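Local coordinates for F-actin-capping protein subunit alpha (Plasmodium berghei, PDB 7A0H) that probably binds the fast-growing barbed ends of actin filaments and blocks subunit exchange there, working as an asymmetric homodimer, at residues K115-Y127 with I243-R255. Sequence-based numbering, arbitrary orientation.
Sequences KYRVACNNKLKEY and IENFASSILSVIR. With GOL (glycerol), chain X.
Cys120 and Ala247 mark the tightest pass between two helices, 112-131 and 243-266, that lie side by side on one antiparallel sheet, as in the capping-protein fold. Cys120 CA and Ala247 CA are 4.6 Å apart, and the axes of the two short segments cross at -45°. At this pass Ala247 CB lies 3.5 Å from both Ala119 O and Lys123 CG, while Cys120 SG meets the edge of the Phe246 ring. Knobs-into-holes packing is reciprocal: Lys123 enters among Glu244, Ala247, Ser248 and Leu251, and Leu251 among Cys120, Lys123, Leu124 and Tyr127. A bend at chi2 (-40°) lays the Lys123 chain over Ala247, and NZ ends in a long, weak salt bridge to Glu244 OE2 at 3.3 Å. Toward the start of helix 243-266, Tyr116 forms a T-shaped pair with Phe246, planes at 82°, its CE1 centred over the Phe246 face. Ile243 CG1 makes a CH-pi contact with one Tyr116 face, 4.0 Å from the centroid. Beneath this cluster, Phe200 meets both rings, and Cys120 and Leu124 rest on strands 154-167 and 170-183. At the far end Arg255 CB packs obliquely against Tyr127 CE1 at 3.6 Å. Tyr127 OH hydrogen-bonds to Glu258 OE1, and a water in the plane of its ring donates to Tyr127 OH and, at 2.8 Å, to Arg255 O.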
ATOM      1  N   LYS A 115     -19.595 -26.977 -26.796  1.00 51.87           N
ATOM      2  CA  LYS A 115     -18.520 -27.878 -27.206  1.00 54.28           C
ATOM      3  C   LYS A 115     -17.196 -27.125 -27.251  1.00 50.26           C
ATOM      4  O   LYS A 115     -16.167 -27.613 -26.764  1.00 42.42           O
ATOM      5  CB  LYS A 115     -18.861 -28.459 -28.580  1.00 61.10           C
ATOM      6  CG  LYS A 115     -19.883 -29.592 -28.616  1.00 77.16           C
ATOM      7  CD  LYS A 115     -20.021 -30.143 -30.070  1.00 87.73           C
ATOM      8  CE  LYS A 115     -21.122 -31.205 -30.207  1.00111.35           C
ATOM      9  NZ  LYS A 115     -21.934 -31.055 -31.481  1.00121.99           N
ATOM     10  N   TYR A 116     -17.225 -25.874 -27.693  1.00 39.80           N
ATOM     11  CA  TYR A 116     -16.030 -25.048 -27.577  1.00 46.64           C
ATOM     12  C   TYR A 116     -15.593 -24.906 -26.127  1.00 47.41           C
ATOM     13  O   TYR A 116     -14.402 -25.060 -25.819  1.00 45.62           O
ATOM     14  CB  TYR A 116     -16.347 -23.698 -28.191  1.00 43.33           C
ATOM     15  CG  TYR A 116     -16.191 -23.620 -29.699  1.00 45.96           C
ATOM     16  CD1 TYR A 116     -14.960 -23.366 -30.288  1.00 60.18           C
ATOM     17  CD2 TYR A 116     -17.262 -23.821 -30.531  1.00 49.75           C
ATOM     18  CE1 TYR A 116     -14.805 -23.257 -31.678  1.00 48.60           C
ATOM     19  CE2 TYR A 116     -17.129 -23.720 -31.895  1.00 56.68           C
ATOM     20  CZ  TYR A 116     -15.886 -23.454 -32.457  1.00 52.44           C
ATOM     21  OH  TYR A 116     -15.739 -23.355 -33.783  1.00 52.25           O
ATOM     22  N   ARG A 117     -16.564 -24.630 -25.215  1.00 54.57           N
ATOM     23  CA  ARG A 117     -16.263 -24.400 -23.796  1.00 47.38           C
ATOM     24  C   ARG A 117     -15.678 -25.656 -23.177  1.00 40.37           C
ATOM     25  O   ARG A 117     -14.706 -25.598 -22.391  1.00 36.73           O
ATOM     26  CB  ARG A 117     -17.553 -23.962 -23.035  1.00 48.98           C
ATOM     27  CG  ARG A 117     -17.272 -23.384 -21.553  1.00 46.72           C
ATOM     28  CD  ARG A 117     -18.504 -23.457 -20.597  1.00 42.63           C
ATOM     29  NE  ARG A 117     -18.777 -24.851 -20.299  1.00 43.89           N
ATOM     30  CZ  ARG A 117     -18.065 -25.615 -19.477  1.00 42.54           C
ATOM     31  NH1 ARG A 117     -17.037 -25.130 -18.785  1.00 40.46           N
ATOM     32  NH2 ARG A 117     -18.432 -26.876 -19.343  1.00 48.00           N
ATOM     33  N   VAL A 118     -16.294 -26.793 -23.476  1.00 39.75           N
ATOM     34  CA  VAL A 118     -15.806 -28.038 -22.887  1.00 38.66           C
ATOM     35  C   VAL A 118     -14.358 -28.260 -23.331  1.00 49.72           C
ATOM     36  O   VAL A 118     -13.478 -28.532 -22.491  1.00 47.53           O
ATOM     37  CB  VAL A 118     -16.705 -29.213 -23.255  1.00 43.23           C
ATOM     38  CG1 VAL A 118     -16.054 -30.500 -22.905  1.00 42.57           C
ATOM     39  CG2 VAL A 118     -18.137 -29.136 -22.461  1.00 39.11           C
ATOM     40  N   ALA A 119     -14.095 -28.119 -24.656  1.00 52.07           N
ATOM     41  CA  ALA A 119     -12.749 -28.336 -25.180  1.00 43.84           C
ATOM     42  C   ALA A 119     -11.769 -27.328 -24.579  1.00 49.22           C
ATOM     43  O   ALA A 119     -10.643 -27.670 -24.174  1.00 40.32           O
ATOM     44  CB  ALA A 119     -12.735 -28.186 -26.718  1.00 38.72           C
ATOM     45  N   CYS A 120     -12.145 -26.057 -24.569  1.00 44.36           N
ATOM     46  CA  CYS A 120     -11.239 -25.119 -23.937  1.00 43.05           C
ATOM     47  C   CYS A 120     -11.038 -25.433 -22.461  1.00 39.52           C
ATOM     48  O   CYS A 120      -9.929 -25.264 -21.951  1.00 41.26           O
ATOM     49  CB  CYS A 120     -11.727 -23.731 -24.076  1.00 40.23           C
ATOM     50  SG  CYS A 120     -11.646 -23.000 -25.745  1.00 49.45           S
ATOM     51  N   ASN A 121     -12.049 -26.000 -21.805  1.00 42.55           N
ATOM     52  CA  ASN A 121     -11.928 -26.337 -20.392  1.00 48.90           C
ATOM     53  C   ASN A 121     -10.905 -27.451 -20.191  1.00 46.63           C
ATOM     54  O   ASN A 121     -10.054 -27.388 -19.287  1.00 46.35           O
ATOM     55  CB  ASN A 121     -13.306 -26.777 -19.848  1.00 47.21           C
ATOM     56  CG  ASN A 121     -13.209 -27.334 -18.458  1.00 46.66           C
ATOM     57  OD1 ASN A 121     -13.060 -26.575 -17.512  1.00 45.59           O
ATOM     58  ND2 ASN A 121     -13.186 -28.656 -18.333  1.00 37.55           N
ATOM     59  N   ASN A 122     -11.014 -28.521 -20.989  1.00 42.49           N
ATOM     60  CA  ASN A 122     -10.075 -29.645 -20.874  1.00 47.80           C
ATOM     61  C   ASN A 122      -8.636 -29.250 -21.148  1.00 39.72           C
ATOM     62  O   ASN A 122      -7.722 -29.695 -20.443  1.00 40.68           O
ATOM     63  CB  ASN A 122     -10.446 -30.750 -21.862  1.00 52.00           C
ATOM     64  CG  ASN A 122     -11.839 -31.208 -21.634  1.00 59.29           C
ATOM     65  OD1 ASN A 122     -12.416 -30.860 -20.582  1.00 55.24           O
ATOM     66  ND2 ASN A 122     -12.395 -31.956 -22.559  1.00 42.82           N
ATOM     67  N   LYS A 123      -8.412 -28.405 -22.151  1.00 39.08           N
ATOM     68  CA  LYS A 123      -7.033 -28.021 -22.446  1.00 32.91           C
ATOM     69  C   LYS A 123      -6.491 -27.103 -21.332  1.00 54.47           C
ATOM     70  O   LYS A 123      -5.304 -27.190 -20.983  1.00 41.49           O
ATOM     71  CB  LYS A 123      -6.957 -27.224 -23.747  1.00 38.34           C
ATOM     72  CG  LYS A 123      -7.300 -27.969 -25.028  1.00 45.27           C
ATOM     73  CD  LYS A 123      -6.753 -29.373 -25.046  1.00 45.27           C
ATOM     74  CE  LYS A 123      -7.208 -30.130 -26.353  1.00 44.22           C
ATOM     75  NZ  LYS A 123      -6.629 -31.527 -26.271  1.00 50.12           N
ATOM     76  N   LEU A 124      -7.371 -26.228 -20.764  1.00 46.32           N
ATOM     77  CA  LEU A 124      -6.972 -25.336 -19.652  1.00 33.86           C
ATOM     78  C   LEU A 124      -6.588 -26.154 -18.457  1.00 32.62           C
ATOM     79  O   LEU A 124      -5.514 -25.998 -17.900  1.00 44.52           O
ATOM     80  CB  LEU A 124      -8.081 -24.382 -19.260  1.00 43.19           C
ATOM     81  CG  LEU A 124      -7.680 -23.203 -18.330  1.00 50.70           C
ATOM     82  CD1 LEU A 124      -6.697 -22.166 -18.951  1.00 44.54           C
ATOM     83  CD2 LEU A 124      -8.996 -22.459 -17.913  1.00 38.00           C
ATOM     84  N   LYS A 125      -7.377 -27.142 -18.128  1.00 38.82           N
ATOM     85  CA  LYS A 125      -6.966 -27.988 -17.019  1.00 43.40           C
ATOM     86  C   LYS A 125      -5.684 -28.753 -17.315  1.00 51.29           C
ATOM     87  O   LYS A 125      -4.821 -28.894 -16.430  1.00 54.08           O
ATOM     88  CB  LYS A 125      -8.115 -28.937 -16.634  1.00 44.33           C
ATOM     89  CG  LYS A 125      -9.261 -28.028 -15.882  1.00 42.07           C
ATOM     90  CD  LYS A 125     -10.380 -28.762 -15.260  1.00 69.14           C
ATOM     91  CE  LYS A 125     -11.448 -27.765 -14.793  1.00 70.08           C
ATOM     92  NZ  LYS A 125     -11.021 -26.905 -13.637  1.00 55.39           N
ATOM     93  N   GLU A 126      -5.522 -29.263 -18.543  1.00 49.01           N
ATOM     94  CA  GLU A 126      -4.308 -30.032 -18.828  1.00 40.41           C
ATOM     95  C   GLU A 126      -3.101 -29.130 -18.699  1.00 35.25           C
ATOM     96  O   GLU A 126      -2.050 -29.505 -18.135  1.00 37.24           O
ATOM     97  CB  GLU A 126      -4.409 -30.674 -20.228  1.00 48.22           C
ATOM     98  CG  GLU A 126      -3.133 -31.336 -20.764  1.00 66.90           C
ATOM     99  CD  GLU A 126      -3.268 -31.907 -22.220  1.00 75.49           C
ATOM    100  OE1 GLU A 126      -3.564 -31.129 -23.185  1.00 55.36           O
ATOM    101  OE2 GLU A 126      -3.075 -33.141 -22.368  1.00 79.27           O
ATOM    102  N   TYR A 127      -3.264 -27.898 -19.165  1.00 34.29           N
ATOM    103  CA  TYR A 127      -2.182 -26.955 -19.181  1.00 42.40           C
ATOM    104  C   TYR A 127      -1.686 -26.712 -17.760  1.00 47.82           C
ATOM    105  O   TYR A 127      -0.470 -26.747 -17.485  1.00 50.00           O
ATOM    106  CB  TYR A 127      -2.710 -25.690 -19.838  1.00 33.82           C
ATOM    107  CG  TYR A 127      -1.819 -24.488 -19.571  1.00 45.15           C
ATOM    108  CD1 TYR A 127      -0.598 -24.424 -20.129  1.00 40.41           C
ATOM    109  CD2 TYR A 127      -2.226 -23.392 -18.707  1.00 47.34           C
ATOM    110  CE1 TYR A 127       0.250 -23.340 -19.950  1.00 39.46           C
ATOM    111  CE2 TYR A 127      -1.434 -22.309 -18.533  1.00 35.64           C
ATOM    112  CZ  TYR A 127      -0.131 -22.302 -19.127  1.00 41.48           C
ATOM    113  OH  TYR A 127       0.739 -21.275 -18.872  1.00 40.44           O
ATOM    114  N   ILE A 243     -12.757 -28.056 -33.242  1.00 53.81           N
ATOM    115  CA  ILE A 243     -13.006 -27.425 -31.946  1.00 47.66           C
ATOM    116  C   ILE A 243     -11.840 -27.675 -30.999  1.00 53.46           C
ATOM    117  O   ILE A 243     -11.324 -26.755 -30.321  1.00 44.76           O
ATOM    118  CB  ILE A 243     -14.366 -27.885 -31.363  1.00 50.78           C
ATOM    119  CG1 ILE A 243     -15.495 -27.323 -32.256  1.00 45.08           C
ATOM    120  CG2 ILE A 243     -14.548 -27.422 -29.880  1.00 53.12           C
ATOM    121  CD1 ILE A 243     -16.883 -27.870 -31.965  1.00 54.06           C
ATOM    122  N   GLU A 244     -11.346 -28.893 -30.997  1.00 47.24           N
ATOM    123  CA  GLU A 244     -10.228 -29.204 -30.135  1.00 46.48           C
ATOM    124  C   GLU A 244      -8.968 -28.460 -30.546  1.00 45.67           C
ATOM    125  O   GLU A 244      -8.227 -27.930 -29.684  1.00 45.90           O
ATOM    126  CB  GLU A 244      -9.998 -30.691 -30.202  1.00 48.95           C
ATOM    127  CG  GLU A 244      -8.848 -31.113 -29.441  1.00 67.44           C
ATOM    128  CD  GLU A 244      -8.645 -32.632 -29.405  1.00 72.17           C
ATOM    129  OE1 GLU A 244      -9.577 -33.429 -29.723  1.00 86.52           O
ATOM    130  OE2 GLU A 244      -7.482 -32.993 -29.102  1.00 64.50           O
ATOM    131  N   ASN A 245      -8.707 -28.365 -31.840  1.00 48.78           N
ATOM    132  CA  ASN A 245      -7.517 -27.645 -32.280  1.00 56.34           C
ATOM    133  C   ASN A 245      -7.626 -26.172 -31.914  1.00 41.43           C
ATOM    134  O   ASN A 245      -6.624 -25.517 -31.614  1.00 39.19           O
ATOM    135  CB  ASN A 245      -7.317 -27.777 -33.791  1.00 57.75           C
ATOM    136  CG  ASN A 245      -6.846 -29.177 -34.244  1.00 70.28           C
ATOM    137  OD1 ASN A 245      -6.462 -30.030 -33.431  1.00 54.99           O
ATOM    138  ND2 ASN A 245      -6.907 -29.407 -35.584  1.00 68.91           N
ATOM    139  N   PHE A 246      -8.850 -25.633 -32.002  1.00 42.39           N
ATOM    140  CA  PHE A 246      -9.159 -24.269 -31.552  1.00 51.41           C
ATOM    141  C   PHE A 246      -8.722 -24.046 -30.093  1.00 42.49           C
ATOM    142  O   PHE A 246      -7.990 -23.123 -29.803  1.00 38.52           O
ATOM    143  CB  PHE A 246     -10.674 -24.027 -31.755  1.00 47.30           C
ATOM    144  CG  PHE A 246     -11.200 -22.626 -31.297  1.00 47.25           C
ATOM    145  CD1 PHE A 246     -11.409 -21.608 -32.227  1.00 44.16           C
ATOM    146  CD2 PHE A 246     -11.495 -22.367 -29.945  1.00 45.70           C
ATOM    147  CE1 PHE A 246     -11.901 -20.359 -31.848  1.00 50.97           C
ATOM    148  CE2 PHE A 246     -11.932 -21.098 -29.529  1.00 43.83           C
ATOM    149  CZ  PHE A 246     -12.192 -20.095 -30.482  1.00 53.19           C
ATOM    150  N   ALA A 247      -9.050 -24.983 -29.214  1.00 42.55           N
ATOM    151  CA  ALA A 247      -8.713 -24.908 -27.797  1.00 39.13           C
ATOM    152  C   ALA A 247      -7.202 -24.961 -27.615  1.00 42.52           C
ATOM    153  O   ALA A 247      -6.588 -24.148 -26.863  1.00 45.88           O
ATOM    154  CB  ALA A 247      -9.457 -26.083 -27.097  1.00 35.56           C
ATOM    155  N   SER A 248      -6.558 -25.875 -28.321  1.00 49.93           N
ATOM    156  CA  SER A 248      -5.094 -26.016 -28.247  1.00 39.56           C
ATOM    157  C   SER A 248      -4.404 -24.741 -28.690  1.00 39.72           C
ATOM    158  O   SER A 248      -3.458 -24.309 -28.035  1.00 41.97           O
ATOM    159  CB  SER A 248      -4.654 -27.218 -29.089  1.00 46.96           C
ATOM    160  OG  SER A 248      -4.789 -28.443 -28.332  1.00 51.94           O
ATOM    161  N   SER A 249      -4.904 -24.064 -29.744  1.00 34.87           N
ATOM    162  CA  SER A 249      -4.250 -22.845 -30.210  1.00 47.51           C
ATOM    163  C   SER A 249      -4.351 -21.724 -29.180  1.00 34.96           C
ATOM    164  O   SER A 249      -3.364 -21.052 -28.880  1.00 43.24           O
ATOM    165  CB  SER A 249      -4.858 -22.324 -31.534  1.00 42.34           C
ATOM    166  OG  SER A 249      -4.943 -23.311 -32.534  1.00 54.64           O
ATOM    167  N   ILE A 250      -5.550 -21.509 -28.633  1.00 49.26           N
ATOM    168  CA  ILE A 250      -5.713 -20.542 -27.543  1.00 41.26           C
ATOM    169  C   ILE A 250      -4.803 -20.895 -26.380  1.00 32.71           C
ATOM    170  O   ILE A 250      -4.035 -20.064 -25.887  1.00 35.52           O
ATOM    171  CB  ILE A 250      -7.179 -20.503 -27.081  1.00 46.18           C
ATOM    172  CG1 ILE A 250      -8.029 -19.880 -28.141  1.00 37.05           C
ATOM    173  CG2 ILE A 250      -7.293 -19.614 -25.784  1.00 43.92           C
ATOM    174  CD1 ILE A 250      -9.443 -20.094 -27.858  1.00 49.45           C
ATOM    175  N   LEU A 251      -4.836 -22.166 -25.970  1.00 39.36           N
ATOM    176  CA  LEU A 251      -3.974 -22.547 -24.873  1.00 41.51           C
ATOM    177  C   LEU A 251      -2.492 -22.369 -25.204  1.00 48.14           C
ATOM    178  O   LEU A 251      -1.730 -22.038 -24.294  1.00 43.65           O
ATOM    179  CB  LEU A 251      -4.230 -23.995 -24.406  1.00 39.78           C
ATOM    180  CG  LEU A 251      -5.170 -23.882 -23.100  1.00 40.53           C
ATOM    181  CD1 LEU A 251      -4.538 -23.038 -21.953  1.00 45.13           C
ATOM    182  CD2 LEU A 251      -6.524 -23.309 -23.528  1.00 30.94           C
ATOM    183  N   SER A 252      -2.067 -22.443 -26.495  1.00 40.80           N
ATOM    184  CA  SER A 252      -0.614 -22.259 -26.758  1.00 37.87           C
ATOM    185  C   SER A 252      -0.194 -20.813 -26.534  1.00 33.92           C
ATOM    186  O   SER A 252       0.894 -20.543 -26.017  1.00 41.68           O
ATOM    187  CB  SER A 252      -0.202 -22.727 -28.183  1.00 39.14           C
ATOM    188  OG  SER A 252       1.121 -22.260 -28.490  1.00 53.57           O
ATOM    189  N   VAL A 253      -1.050 -19.867 -26.891  1.00 40.06           N
ATOM    190  CA  VAL A 253      -0.799 -18.440 -26.649  1.00 40.82           C
ATOM    191  C   VAL A 253      -0.780 -18.098 -25.151  1.00 41.00           C
ATOM    192  O   VAL A 253       0.002 -17.259 -24.689  1.00 43.15           O
ATOM    193  CB  VAL A 253      -1.905 -17.630 -27.330  1.00 38.66           C
ATOM    194  CG1 VAL A 253      -1.712 -16.166 -26.967  1.00 42.60           C
ATOM    195  CG2 VAL A 253      -1.895 -17.790 -28.833  1.00 50.57           C
ATOM    196  N   ILE A 254      -1.708 -18.646 -24.388  1.00 43.14           N
ATOM    197  CA  ILE A 254      -1.679 -18.485 -22.940  1.00 41.77           C
ATOM    198  C   ILE A 254      -0.377 -19.035 -22.379  1.00 42.76           C
ATOM    199  O   ILE A 254       0.261 -18.398 -21.519  1.00 40.38           O
ATOM    200  CB  ILE A 254      -2.917 -19.163 -22.302  1.00 42.42           C
ATOM    201  CG1 ILE A 254      -4.175 -18.326 -22.574  1.00 36.46           C
ATOM    202  CG2 ILE A 254      -2.750 -19.317 -20.823  1.00 42.82           C
ATOM    203  CD1 ILE A 254      -5.426 -19.147 -22.402  1.00 34.81           C
ATOM    204  N   ARG A 255       0.048 -20.226 -22.862  1.00 40.70           N
ATOM    205  CA  ARG A 255       1.318 -20.803 -22.394  1.00 39.59           C
ATOM    206  C   ARG A 255       2.477 -19.817 -22.601  1.00 45.33           C
ATOM    207  O   ARG A 255       3.295 -19.574 -21.705  1.00 44.57           O
ATOM    208  CB  ARG A 255       1.589 -22.146 -23.108  1.00 50.13           C
ATOM    209  CG  ARG A 255       2.995 -22.746 -22.851  1.00 38.33           C
ATOM    210  CD  ARG A 255       3.160 -24.179 -23.431  1.00 46.78           C
ATOM    211  NE  ARG A 255       2.832 -24.208 -24.867  1.00 45.25           N
ATOM    212  CZ  ARG A 255       2.464 -25.290 -25.517  1.00 49.04           C
ATOM    213  NH1 ARG A 255       2.415 -26.476 -24.863  1.00 48.36           N
ATOM    214  NH2 ARG A 255       2.156 -25.176 -26.798  1.00 46.12           N
TER
HETATM  215  C1  GOL X 322      -1.934 -32.298 -25.768  1.00 80.62           C
HETATM  216  O1  GOL X 322      -0.573 -32.603 -25.258  1.00 67.55           O
HETATM  217  C2  GOL X 322      -2.096 -31.025 -26.831  1.00 70.23           C
HETATM  218  O2  GOL X 322      -3.360 -30.273 -26.534  1.00 70.81           O
HETATM  219  C3  GOL X 322      -0.880 -30.018 -26.782  1.00 71.75           C
HETATM  220  O3  GOL X 322      -1.008 -29.145 -27.969  1.00 72.20           O
HETATM  221  O   HOH W   1       3.537 -21.330 -19.557  1.00 39.06           O